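Local structure of uncharacterized protein (Bacteroides caccae, 4L7A) at residues V32-N36 against L83-R87; N36-Y41 against A90-L96; V63-I68 against L265-I270; K104-T108 against V118-M122. The protein is of unknown function but is probably a zinc-dependent metallopeptidase. All coordinates share one frame; numbering follows the deposited sequence.

Contact 1 of 4, residues V32-N36 against L83-R87; sequences VNPYN and LDFTR
Tyr35 and Leu83 meet where the last turn of helix 17-35 packs against the short helix 83-88, a helix-helix junction with a tight apolar inner side and a looser polar outer one. On the inner side Leu83 CD1 lies 3.5 Å from Tyr35 CE1, and the methyl CG2 of Thr86 comes to 3.9 Å of that same CE1. Leu83 gets there because its CG stands opposite the backbone N (chi1 -175°), which brings the branched end nearer the tyrosine. Pro34 of the same helix lays CB over the centre of one ring face. Helix 59-81 backs this packing: Leu74 touches Tyr35 and Thr86, and Asp78 is hydrogen-bonded to both of their hydroxyls. Tyrosine and threonine thus suit this buried place, each giving an apolar part to the packing and a hydroxyl to Asp78.

Toward solvent the contact is polar. Asn36 leaves the helix with positive phi, a shape that asparagine adopts more readily than most residues. Asn36 is modelled in two conformers, so its side-chain bonds are less certain; in the one described, Asn36 OD1 meets Arg87 NH2 at 2.6 Å, the amide turned 76° from the guanidinium plane, and Asn36 ND2 turns back to Val32 O in a weak bond. Arg87, its chain bent at chi3 (68°), sends NH1 to Pro34 O at 2.9 Å, arriving above the carbonyl plane.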
loop_
_atom_site.group_PDB
_atom_site.type_symbol
_atom_site.label_atom_id
_atom_site.label_comp_id
_atom_site.label_asym_id
_atom_site.label_seq_id
_atom_site.Cartn_x
_atom_site.Cartn_y
_atom_site.Cartn_z
ATOM N N VAL A 32 18.002 1.665 0.670
ATOM C CA VAL A 32 18.724 2.599 -0.198
ATOM C C VAL A 32 19.421 1.855 -1.308
ATOM O O VAL A 32 19.138 2.112 -2.479
ATOM C CB VAL A 32 19.797 3.416 0.522
ATOM C CG1 VAL A 32 20.488 4.372 -0.506
ATOM C CG2 VAL A 32 19.208 4.251 1.637
ATOM N N ASN A 33 20.254 0.884 -0.963
ATOM C CA ASN A 33 20.999 0.225 -2.025
ATOM C C ASN A 33 20.177 -0.565 -3.027
ATOM O O ASN A 33 20.429 -0.407 -4.201
ATOM C CB ASN A 33 22.171 -0.583 -1.504
ATOM C CG ASN A 33 23.243 0.307 -0.928
ATOM O OD1 ASN A 33 23.257 1.514 -1.144
ATOM N ND2 ASN A 33 24.114 -0.273 -0.142
ATOM N N PRO A 34 19.227 -1.421 -2.591
ATOM C CA PRO A 34 18.491 -2.175 -3.605
ATOM C C PRO A 34 17.416 -1.362 -4.334
ATOM O O PRO A 34 17.139 -1.634 -5.505
ATOM C CB PRO A 34 17.812 -3.292 -2.802
ATOM C CG PRO A 34 18.500 -3.372 -1.542
ATOM C CD PRO A 34 19.014 -1.982 -1.251
ATOM N N TYR A 35 16.801 -0.379 -3.662
ATOM C CA TYR A 35 15.592 0.273 -4.198
ATOM C C TYR A 35 15.637 1.787 -4.331
ATOM O O TYR A 35 14.682 2.399 -4.810
ATOM C CB TYR A 35 14.418 -0.065 -3.271
ATOM C CG TYR A 35 14.271 -1.517 -2.958
ATOM C CD1 TYR A 35 13.894 -2.417 -3.950
ATOM C CD2 TYR A 35 14.465 -1.994 -1.696
ATOM C CE1 TYR A 35 13.744 -3.712 -3.694
ATOM C CE2 TYR A 35 14.284 -3.332 -1.404
ATOM C CZ TYR A 35 13.957 -4.175 -2.416
ATOM O OH TYR A 35 13.764 -5.484 -2.163
ATOM N N ASN A 36 16.718 2.399 -3.869
ATOM C CA ASN A 36 16.836 3.870 -3.836
ATOM C C ASN A 36 15.683 4.520 -3.060
ATOM O O ASN A 36 15.133 5.516 -3.459
ATOM C CB ASN A 36 16.950 4.461 -5.254
ATOM C CG ASN A 36 18.093 3.857 -6.039
ATOM O OD1 ASN A 36 17.981 3.610 -7.227
ATOM N ND2 ASN A 36 19.189 3.595 -5.372
ATOM N N LEU A 83 13.422 -7.037 -9.626
ATOM C CA LEU A 83 13.907 -5.861 -8.959
ATOM C C LEU A 83 13.556 -4.625 -9.772
ATOM O O LEU A 83 13.150 -3.598 -9.201
ATOM C CB LEU A 83 15.399 -5.953 -8.719
ATOM C CG LEU A 83 15.946 -4.792 -7.903
ATOM C CD1 LEU A 83 15.550 -4.956 -6.436
ATOM C CD2 LEU A 83 17.504 -4.650 -8.059
ATOM N N ASP A 84 13.604 -4.745 -11.087
ATOM C CA ASP A 84 13.322 -3.604 -11.954
ATOM C C ASP A 84 11.900 -3.132 -11.863
ATOM O O ASP A 84 11.616 -1.940 -11.856
ATOM C CB ASP A 84 13.631 -3.953 -13.403
ATOM C CG ASP A 84 15.116 -4.017 -13.662
ATOM O OD1 ASP A 84 15.853 -3.342 -12.948
ATOM O OD2 ASP A 84 15.564 -4.756 -14.553
ATOM N N PHE A 85 10.994 -4.075 -11.729
ATOM C CA PHE A 85 9.573 -3.741 -11.528
ATOM C C PHE A 85 9.391 -3.013 -10.207
ATOM O O PHE A 85 8.781 -1.928 -10.115
ATOM C CB PHE A 85 8.749 -5.038 -11.562
ATOM C CG PHE A 85 7.357 -4.881 -11.065
ATOM C CD1 PHE A 85 6.408 -4.246 -11.843
ATOM C CD2 PHE A 85 6.985 -5.407 -9.860
ATOM C CE1 PHE A 85 5.124 -4.096 -11.411
ATOM C CE2 PHE A 85 5.658 -5.288 -9.392
ATOM C CZ PHE A 85 4.730 -4.623 -10.166
ATOM N N THR A 86 9.945 -3.597 -9.152
ATOM C CA THR A 86 9.823 -2.991 -7.818
ATOM C C THR A 86 10.331 -1.586 -7.817
ATOM O O THR A 86 9.659 -0.689 -7.314
ATOM C CB THR A 86 10.558 -3.827 -6.751
ATOM O OG1 THR A 86 10.141 -5.179 -6.883
ATOM C CG2 THR A 86 10.234 -3.355 -5.328
ATOM N N ARG A 87 11.496 -1.378 -8.422
ATOM C CA ARG A 87 12.076 -0.055 -8.494
ATOM C C ARG A 87 11.215 0.880 -9.300
ATOM O O ARG A 87 11.232 2.069 -9.054
ATOM C CB ARG A 87 13.524 -0.081 -9.061
ATOM C CG ARG A 87 14.533 -0.683 -8.063
ATOM C CD ARG A 87 15.833 -1.188 -8.733
ATOM N NE ARG A 87 16.588 -0.054 -9.251
ATOM C CZ ARG A 87 17.308 0.808 -8.508
ATOM N NH1 ARG A 87 17.397 0.709 -7.177
ATOM N NH2 ARG A 87 17.976 1.788 -9.099
#

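Contact 2 of 4, residues N36-Y41 against A90-L96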
loop_
_atom_site.group_PDB
_atom_site.type_symbol
_atom_site.label_atom_id
_atom_site.label_comp_id
_atom_site.label_asym_id
_atom_site.label_seq_id
_atom_site.Cartn_x
_atom_site.Cartn_y
_atom_site.Cartn_z
ATOM N N ASN A 36 16.718 2.399 -3.869
ATOM C CA ASN A 36 16.836 3.870 -3.836
ATOM C C ASN A 36 15.683 4.520 -3.060
ATOM O O ASN A 36 15.133 5.516 -3.459
ATOM C CB ASN A 36 16.950 4.461 -5.254
ATOM C CG ASN A 36 18.093 3.857 -6.039
ATOM O OD1 ASN A 36 17.981 3.610 -7.227
ATOM N ND2 ASN A 36 19.189 3.595 -5.372
ATOM N N ILE A 37 15.323 3.936 -1.937
ATOM C CA ILE A 37 14.290 4.488 -1.069
ATOM C C ILE A 37 14.944 5.043 0.169
ATOM O O ILE A 37 15.712 4.383 0.834
ATOM C CB ILE A 37 13.235 3.441 -0.649
ATOM C CG1 ILE A 37 12.482 2.918 -1.866
ATOM C CG2 ILE A 37 12.278 4.046 0.328
ATOM C CD1 ILE A 37 11.654 1.659 -1.596
ATOM N N ASP A 38 14.592 6.256 0.518
ATOM C CA ASP A 38 15.104 6.846 1.737
ATOM C C ASP A 38 14.054 6.602 2.797
ATOM O O ASP A 38 12.979 7.225 2.794
ATOM C CB ASP A 38 15.395 8.323 1.436
ATOM C CG ASP A 38 16.034 9.075 2.585
ATOM O OD1 ASP A 38 16.506 8.474 3.582
ATOM O OD2 ASP A 38 16.031 10.318 2.484
ATOM N N PHE A 39 14.339 5.720 3.737
ATOM C CA PHE A 39 13.415 5.427 4.847
ATOM C C PHE A 39 13.809 6.190 6.108
ATOM O O PHE A 39 14.834 5.916 6.691
ATOM C CB PHE A 39 13.458 3.930 5.093
ATOM C CG PHE A 39 12.406 3.379 6.045
ATOM C CD1 PHE A 39 12.488 3.576 7.409
ATOM C CD2 PHE A 39 11.399 2.515 5.572
ATOM C CE1 PHE A 39 11.582 2.998 8.252
ATOM C CE2 PHE A 39 10.471 1.930 6.431
ATOM C CZ PHE A 39 10.561 2.201 7.777
ATOM N N LYS A 40 12.987 7.129 6.553
ATOM C CA LYS A 40 13.366 8.000 7.665
ATOM C C LYS A 40 12.549 7.713 8.926
ATOM O O LYS A 40 11.318 7.612 8.875
ATOM C CB LYS A 40 13.194 9.457 7.272
ATOM C CG LYS A 40 13.986 9.881 6.054
ATOM C CD LYS A 40 14.104 11.382 6.011
ATOM C CE LYS A 40 14.725 11.866 4.718
ATOM N NZ LYS A 40 14.685 13.343 4.687
ATOM N N TYR A 41 13.245 7.551 10.045
ATOM C CA TYR A 41 12.593 7.372 11.326
ATOM C C TYR A 41 12.991 8.417 12.327
ATOM O O TYR A 41 12.248 8.650 13.281
ATOM C CB TYR A 41 12.864 6.002 11.887
ATOM C CG TYR A 41 14.273 5.802 12.290
ATOM C CD1 TYR A 41 15.239 5.497 11.350
ATOM C CD2 TYR A 41 14.649 5.930 13.613
ATOM C CE1 TYR A 41 16.579 5.330 11.727
ATOM C CE2 TYR A 41 15.973 5.788 13.997
ATOM C CZ TYR A 41 16.930 5.461 13.043
ATOM O OH TYR A 41 18.222 5.341 13.434
ATOM N N ALA A 90 8.373 2.434 -6.925
ATOM C CA ALA A 90 8.711 2.670 -5.532
ATOM C C ALA A 90 8.562 4.118 -5.192
ATOM O O ALA A 90 8.700 4.958 -6.016
ATOM C CB ALA A 90 10.137 2.224 -5.235
ATOM N N PRO A 91 8.213 4.415 -3.950
ATOM C CA PRO A 91 8.253 5.804 -3.592
ATOM C C PRO A 91 9.726 6.217 -3.470
ATOM O O PRO A 91 10.584 5.374 -3.336
ATOM C CB PRO A 91 7.606 5.819 -2.202
ATOM C CG PRO A 91 7.987 4.527 -1.605
ATOM C CD PRO A 91 8.112 3.525 -2.778
ATOM N N LYS A 92 10.005 7.503 -3.436
ATOM C CA LYS A 92 11.376 7.989 -3.103
ATOM C C LYS A 92 11.676 8.042 -1.609
ATOM O O LYS A 92 12.828 7.911 -1.177
ATOM C CB LYS A 92 11.628 9.401 -3.669
ATOM C CG LYS A 92 11.364 9.573 -5.180
ATOM C CD LYS A 92 12.370 8.826 -6.080
ATOM C CE LYS A 92 11.662 8.046 -7.242
ATOM N NZ LYS A 92 12.331 6.713 -7.397
ATOM N N VAL A 93 10.654 8.316 -0.807
ATOM C CA VAL A 93 10.841 8.518 0.630
ATOM C C VAL A 93 9.685 7.920 1.425
ATOM O O VAL A 93 8.516 8.014 0.998
ATOM C CB VAL A 93 10.960 10.039 0.942
ATOM C CG1 VAL A 93 11.008 10.278 2.449
ATOM C CG2 VAL A 93 12.204 10.625 0.320
ATOM N N ILE A 94 10.023 7.241 2.519
ATOM C CA ILE A 94 9.066 6.729 3.498
ATOM C C ILE A 94 9.431 7.398 4.836
ATOM O O ILE A 94 10.629 7.449 5.174
ATOM C CB ILE A 94 9.093 5.213 3.576
ATOM C CG1 ILE A 94 8.630 4.594 2.267
ATOM C CG2 ILE A 94 8.137 4.724 4.633
ATOM C CD1 ILE A 94 8.985 3.132 2.116
ATOM N N HIS A 95 8.466 8.046 5.515
ATOM C CA HIS A 95 8.737 8.652 6.841
ATOM C C HIS A 95 7.884 7.915 7.817
ATOM O O HIS A 95 6.734 7.672 7.517
ATOM C CB HIS A 95 8.249 10.087 6.926
ATOM C CG HIS A 95 9.114 11.067 6.221
ATOM N ND1 HIS A 95 8.860 12.424 6.245
ATOM C CD2 HIS A 95 10.261 10.913 5.521
ATOM C CE1 HIS A 95 9.801 13.068 5.567
ATOM N NE2 HIS A 95 10.665 12.170 5.121
ATOM N N LEU A 96 8.416 7.576 8.966
ATOM C CA LEU A 96 7.601 7.079 10.065
ATOM C C LEU A 96 7.484 8.206 11.064
ATOM O O LEU A 96 8.491 8.846 11.411
ATOM C CB LEU A 96 8.235 5.885 10.753
ATOM C CG LEU A 96 8.602 4.702 9.911
ATOM C CD1 LEU A 96 8.964 3.539 10.814
ATOM C CD2 LEU A 96 7.431 4.313 9.024
HETATM O O HOH W 1 12.859 4.883 -4.999
HETATM O O HOH W 2 10.106 9.885 13.251
#
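Asp38 N and Lys92 O make a nearly straight bond of 3.0 Å (N-H...O 176°), and Asp38 O receives Ile94 N. Lys40 repeats the pattern, with N bonded to Ile94 O at 2.8 Å and O accepting from Leu96 N. Three of these carbonyls, those of Asp38, Ile94 and Lys40, also have a CA-H close by. This stagger is that of parallel strands, and since the chain between them passes through helices 59-81 and 83-88, the pair forms a beta-alpha-beta crossover. Val93 and His95 turn their own N and O to strand 115-122. Past Lys40, one water donates to both Tyr41 O (2.5 Å) and Leu96 O; at the other end a second water accepts from Lys92 NZ.

Phe39 and Ile94 face the helices. With CG opposite its backbone N (chi1 -170°), Phe39 swings its ring across to its neighbours, so that CZ lies 3.7 Å from Leu96 CD1 and CD2 meets Ile94 CG2, while Tyr31 and Ala66 also touch the ring. Cutting the ring back to an alanine would probably open a gap between the sheet and helices 17-35 and 59-81 and take away the aromatic packing of Leu96 CD1. On the face of Asp38, the extended Lys40 runs alongside His95, its CD 3.6 Å from His95 NE2, and ends in a long salt bridge from Lys40 NZ to Asp38 OD2.

Contact 3 of 4, residues V63-I68 against L265-I270; sequences VKLAKI and LDLDHI
Lys67 NZ is gripped by three backbone carbonyls of the C-terminal tail: His269 O at 2.6 Å, Asp266 O at 2.8 Å and Ile270 O at 2.9 Å. Ile270 O is met from above its carbonyl plane, whereas Asp266 O is approached closer to its plane. Lysine suits the place because its fully extended chain can carry an ammonium group from the flank of helix 59-81 to the carbonyls at the two ends of a type I turn, Asp266 to His269, and of the residue after it. The turn is braced from within by His269 ND1, which donates in its ring plane to the syn lone pair of Asp266 OD1 (2.8 Å). Along the helix the contact is apolar: Leu267 CD2 meets Ile68 CG1 at 3.9 Å, and Leu267 CB crosses the Lys64 chain at CG. A long salt bridge joins Lys64 NZ to Asp268 OD1. A methionine in place of Lys67 would probably leave three carbonyls without their common donor and loosen the hold on the turn. With three acceptors for its three protons and the Asp266 carboxylate nearby, the ammonium group is likely to stay charged, fastening the tail to the helix by charge and geometry together.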
loop_
_atom_site.group_PDB
_atom_site.type_symbol
_atom_site.label_atom_id
_atom_site.label_comp_id
_atom_site.label_asym_id
_atom_site.label_seq_id
_atom_site.Cartn_x
_atom_site.Cartn_y
_atom_site.Cartn_z
ATOM N N VAL A 63 11.821 -0.295 13.653
ATOM C CA VAL A 63 12.576 -1.412 13.147
ATOM C C VAL A 63 11.638 -2.523 12.669
ATOM O O VAL A 63 11.845 -3.122 11.582
ATOM C CB VAL A 63 13.518 -1.967 14.232
ATOM C CG1 VAL A 63 14.239 -3.204 13.734
ATOM C CG2 VAL A 63 14.540 -0.924 14.635
ATOM N N LYS A 64 10.611 -2.818 13.465
ATOM C CA LYS A 64 9.662 -3.870 13.105
ATOM C C LYS A 64 8.971 -3.509 11.830
ATOM O O LYS A 64 8.914 -4.322 10.919
ATOM C CB LYS A 64 8.631 -4.073 14.198
ATOM C CG LYS A 64 9.279 -4.630 15.447
ATOM C CD LYS A 64 8.275 -5.098 16.463
ATOM C CE LYS A 64 8.966 -5.332 17.770
ATOM N NZ LYS A 64 7.957 -5.807 18.702
ATOM N N LEU A 65 8.502 -2.269 11.743
ATOM C CA LEU A 65 7.793 -1.813 10.541
ATOM C C LEU A 65 8.670 -1.783 9.293
ATOM O O LEU A 65 8.221 -2.179 8.233
ATOM C CB LEU A 65 7.190 -0.442 10.749
ATOM C CG LEU A 65 5.898 -0.533 11.511
ATOM C CD1 LEU A 65 5.504 0.850 12.003
ATOM C CD2 LEU A 65 4.801 -1.077 10.580
ATOM N N ALA A 66 9.937 -1.374 9.428
ATOM C CA ALA A 66 10.820 -1.406 8.280
ATOM C C ALA A 66 10.975 -2.814 7.765
ATOM O O ALA A 66 11.053 -3.020 6.560
ATOM C CB ALA A 66 12.153 -0.852 8.620
ATOM N N LYS A 67 10.996 -3.789 8.635
ATOM C CA LYS A 67 11.154 -5.186 8.192
ATOM C C LYS A 67 9.842 -5.778 7.643
ATOM O O LYS A 67 9.862 -6.600 6.706
ATOM C CB LYS A 67 11.653 -6.085 9.325
ATOM C CG LYS A 67 13.049 -5.764 9.811
ATOM C CD LYS A 67 13.619 -6.891 10.638
ATOM C CE LYS A 67 15.126 -6.647 10.967
ATOM N NZ LYS A 67 15.602 -7.755 11.804
ATOM N N ILE A 68 8.717 -5.396 8.240
ATOM C CA ILE A 68 7.414 -5.870 7.775
ATOM C C ILE A 68 7.109 -5.315 6.372
ATOM O O ILE A 68 6.634 -6.048 5.467
ATOM C CB ILE A 68 6.350 -5.531 8.794
ATOM C CG1 ILE A 68 6.624 -6.390 10.047
ATOM C CG2 ILE A 68 4.973 -5.820 8.265
ATOM C CD1 ILE A 68 5.701 -6.097 11.231
ATOM N N LEU A 265 9.167 -13.387 11.306
ATOM C CA LEU A 265 10.295 -12.495 11.071
ATOM C C LEU A 265 11.036 -12.216 12.373
ATOM O O LEU A 265 10.465 -12.360 13.465
ATOM C CB LEU A 265 9.831 -11.177 10.468
ATOM C CG LEU A 265 9.132 -11.242 9.103
ATOM C CD1 LEU A 265 8.351 -9.943 8.851
ATOM C CD2 LEU A 265 10.157 -11.487 8.033
ATOM N N ASP A 266 12.291 -11.789 12.254
ATOM C CA ASP A 266 13.109 -11.518 13.422
ATOM C C ASP A 266 12.950 -10.044 13.775
ATOM O O ASP A 266 13.813 -9.207 13.463
ATOM C CB ASP A 266 14.575 -11.884 13.204
ATOM C CG ASP A 266 15.434 -11.638 14.461
ATOM O OD1 ASP A 266 14.883 -11.483 15.576
ATOM O OD2 ASP A 266 16.673 -11.548 14.347
ATOM N N LEU A 267 11.824 -9.750 14.412
ATOM C CA LEU A 267 11.405 -8.394 14.640
ATOM C C LEU A 267 12.058 -7.762 15.845
ATOM O O LEU A 267 12.004 -6.581 15.972
ATOM C CB LEU A 267 9.873 -8.325 14.777
ATOM C CG LEU A 267 9.059 -8.791 13.565
ATOM C CD1 LEU A 267 7.536 -8.799 13.817
ATOM C CD2 LEU A 267 9.352 -7.928 12.347
ATOM N N ASP A 268 12.686 -8.542 16.705
ATOM C CA ASP A 268 13.278 -8.020 17.923
ATOM C C ASP A 268 14.760 -7.664 17.812
ATOM O O ASP A 268 15.410 -7.339 18.818
ATOM C CB ASP A 268 13.063 -9.023 19.060
ATOM C CG ASP A 268 11.579 -9.181 19.437
ATOM O OD1 ASP A 268 10.781 -8.234 19.230
ATOM O OD2 ASP A 268 11.220 -10.241 19.979
ATOM N N HIS A 269 15.304 -7.741 16.604
ATOM C CA HIS A 269 16.710 -7.441 16.380
ATOM C C HIS A 269 16.839 -6.653 15.077
ATOM O O HIS A 269 16.010 -6.802 14.192
ATOM C CB HIS A 269 17.516 -8.738 16.273
ATOM C CG HIS A 269 17.476 -9.583 17.509
ATOM N ND1 HIS A 269 16.694 -10.721 17.610
ATOM C CD2 HIS A 269 18.124 -9.466 18.693
ATOM C CE1 HIS A 269 16.853 -11.262 18.804
ATOM N NE2 HIS A 269 17.729 -10.528 19.473
ATOM N N ILE A 270 17.902 -5.872 14.950
ATOM C CA ILE A 270 18.186 -5.211 13.697
ATOM C C ILE A 270 18.905 -6.213 12.802
ATOM O O ILE A 270 18.334 -6.653 11.865
ATOM C CB ILE A 270 19.028 -3.936 13.921
ATOM C CG1 ILE A 270 18.258 -2.968 14.775
ATOM C CG2 ILE A 270 19.424 -3.297 12.540
ATOM C CD1 ILE A 270 19.102 -1.789 15.303
#

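Contact 4 of 4, residues K104-T108 against V118-M122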
loop_
_atom_site.group_PDB
_atom_site.type_symbol
_atom_site.label_atom_id
_atom_site.label_comp_id
_atom_site.label_asym_id
_atom_site.label_seq_id
_atom_site.Cartn_x
_atom_site.Cartn_y
_atom_site.Cartn_z
ATOM N N LYS A 104 -6.886 9.646 13.876
ATOM C CA LYS A 104 -6.680 10.749 12.916
ATOM C C LYS A 104 -6.062 10.248 11.598
ATOM O O LYS A 104 -5.264 10.961 11.022
ATOM C CB LYS A 104 -5.660 11.781 13.428
ATOM C CG LYS A 104 -5.853 12.312 14.807
ATOM C CD LYS A 104 -6.876 13.363 14.863
ATOM C CE LYS A 104 -6.603 14.280 16.018
ATOM N NZ LYS A 104 -7.876 14.964 16.373
ATOM N N GLY A 105 -6.345 9.032 11.156
ATOM C CA GLY A 105 -5.666 8.503 9.958
ATOM C C GLY A 105 -4.263 7.972 10.169
ATOM O O GLY A 105 -3.614 8.317 11.119
ATOM N N THR A 106 -3.791 7.113 9.278
ATOM C CA THR A 106 -2.548 6.411 9.501
ATOM C C THR A 106 -1.455 6.667 8.472
ATOM O O THR A 106 -0.405 6.031 8.514
ATOM C CB THR A 106 -2.877 4.949 9.509
ATOM O OG1 THR A 106 -3.671 4.657 8.346
ATOM C CG2 THR A 106 -3.685 4.612 10.781
ATOM N N TYR A 107 -1.700 7.562 7.517
ATOM C CA TYR A 107 -0.741 7.880 6.469
ATOM C C TYR A 107 -1.011 9.285 5.930
ATOM O O TYR A 107 -2.138 9.808 6.062
ATOM C CB TYR A 107 -0.832 6.873 5.294
ATOM C CG TYR A 107 -2.070 7.080 4.442
ATOM C CD1 TYR A 107 -3.328 6.566 4.824
ATOM C CD2 TYR A 107 -2.019 7.886 3.312
ATOM C CE1 TYR A 107 -4.486 6.831 4.049
ATOM C CE2 TYR A 107 -3.184 8.146 2.533
ATOM C CZ TYR A 107 -4.390 7.636 2.906
ATOM O OH TYR A 107 -5.488 7.963 2.084
ATOM N N THR A 108 0.030 9.866 5.335
ATOM C CA THR A 108 -0.135 10.921 4.362
ATOM C C THR A 108 0.761 10.683 3.186
ATOM O O THR A 108 1.649 9.811 3.228
ATOM C CB THR A 108 0.159 12.334 4.884
ATOM O OG1 THR A 108 1.538 12.416 5.273
ATOM C CG2 THR A 108 -0.706 12.633 6.031
ATOM N N VAL A 118 5.692 8.777 1.118
ATOM C CA VAL A 118 4.659 8.117 1.956
ATOM C C VAL A 118 5.062 8.305 3.423
ATOM O O VAL A 118 6.188 7.996 3.803
ATOM C CB VAL A 118 4.538 6.621 1.660
ATOM C CG1 VAL A 118 3.390 5.961 2.466
ATOM C CG2 VAL A 118 4.208 6.338 0.220
ATOM N N THR A 119 4.145 8.789 4.230
ATOM C CA THR A 119 4.357 8.913 5.628
ATOM C C THR A 119 3.425 7.969 6.324
ATOM O O THR A 119 2.249 7.954 6.024
ATOM C CB THR A 119 4.040 10.333 6.098
ATOM O OG1 THR A 119 4.948 11.229 5.454
ATOM C CG2 THR A 119 4.192 10.459 7.596
ATOM N N LEU A 120 3.946 7.168 7.237
ATOM C CA LEU A 120 3.145 6.277 7.990
ATOM C C LEU A 120 3.154 6.718 9.455
ATOM O O LEU A 120 4.222 6.901 10.046
ATOM C CB LEU A 120 3.692 4.877 7.902
ATOM C CG LEU A 120 3.984 4.311 6.518
ATOM C CD1 LEU A 120 4.566 2.950 6.653
ATOM C CD2 LEU A 120 2.680 4.251 5.742
ATOM N N TYR A 121 1.960 6.820 10.032
ATOM C CA TYR A 121 1.772 7.150 11.416
ATOM C C TYR A 121 1.611 5.828 12.161
ATOM O O TYR A 121 0.786 4.960 11.789
ATOM C CB TYR A 121 0.549 8.084 11.581
ATOM C CG TYR A 121 0.816 9.436 11.008
ATOM C CD1 TYR A 121 0.568 9.744 9.693
ATOM C CD2 TYR A 121 1.332 10.450 11.819
ATOM C CE1 TYR A 121 0.864 11.023 9.188
ATOM C CE2 TYR A 121 1.600 11.700 11.344
ATOM C CZ TYR A 121 1.393 11.985 10.025
ATOM O OH TYR A 121 1.684 13.281 9.616
HETATM N N MSE A 122 2.395 5.690 13.228
HETATM C CA MSE A 122 2.443 4.453 13.982
HETATM C C MSE A 122 2.609 4.648 15.478
HETATM O O MSE A 122 3.010 5.693 15.918
HETATM C CB MSE A 122 3.595 3.526 13.484
HETATM C CG MSE A 122 4.799 4.208 12.913
HETATM SE SE MSE A 122 5.973 5.193 14.151
HETATM C CE MSE A 122 7.022 3.729 14.882
HETATM O O HOH W 3 3.834 12.174 3.062
HETATM O O HOH W 4 1.944 14.134 7.279
#
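Tyr121, Thr108 and Thr106 bury the most surface here. Tyr121 N donates to Thr106 O at 2.9 Å, from above the carbonyl plane, and the tyrosine ring then rises along the opposing backbone edge-on. Its CD1 lies 3.8 Å from Tyr107 N, and its CE1 meets Thr108 CG2 at 3.9 Å. Both of these partners sit at the ring's edge, close to its plane. The hydroxyl at the far end is served by a water hydrogen-bonded to Tyr121 OH and, at 2.7 Å, to Thr108 OG1.

Thr108 can offer both groups at once because its OG1 sits between the backbone N and the carbonyl carbon (chi1 63°), while CG2 turns to the tyrosine. A second water lies 2.8 Å from Thr119 OG1 and is also bonded to Thr108 OG1. Thr108 and Thr119 form a hydrogen-bonded pair of the antiparallel hairpin 107-112/115-122: Thr108 N donates to Thr119 O (3.0 Å), and Thr119 N returns the bond to Thr108 O. Tyr107 and Leu120 are the neighbouring non-hydrogen-bonded pair, with Tyr107 CA 3.0 Å from Thr119 O. The hairpin supplies the antiparallel edge strand of an otherwise parallel sheet, consistent with a zincin-like fold, in which such a strand borders the active-site cleft; Tyr107 touches Val141 on helix 131-153, which carries an HExxH sequence.

Thr106 points its side chain the other way, OG1 bonding to Tyr137 O. Before it, Gly105 adopts backbone angles (phi 79°, psi 158°) at which a CB would strike the carbonyl oxygen of Lys104.

Overall arrangement
From the N terminus, helix 17-35 ends in contact 1, which closes the loop to helix 83-88. Asn36 belongs also to contact 2, where strand 38-40 joins strand 93-98, and because their segments alternate along the chain, the two loops cross. Contact 3 starts on helix 59-81, inside both, and closes only at the C-terminal tail; it crosses contacts 1 and 2 and encloses contact 4, the hairpin of strands 107-112 and 115-122. Contacts 2 and 4 build one sheet, since His95 and Leu120 probably bond across strands 93-98 and 115-122. Helix 59-81 lies against the sheet, Ala66 packing on Phe39 and Leu65 on selenomethionine Met122, and so ties contact 3 to both.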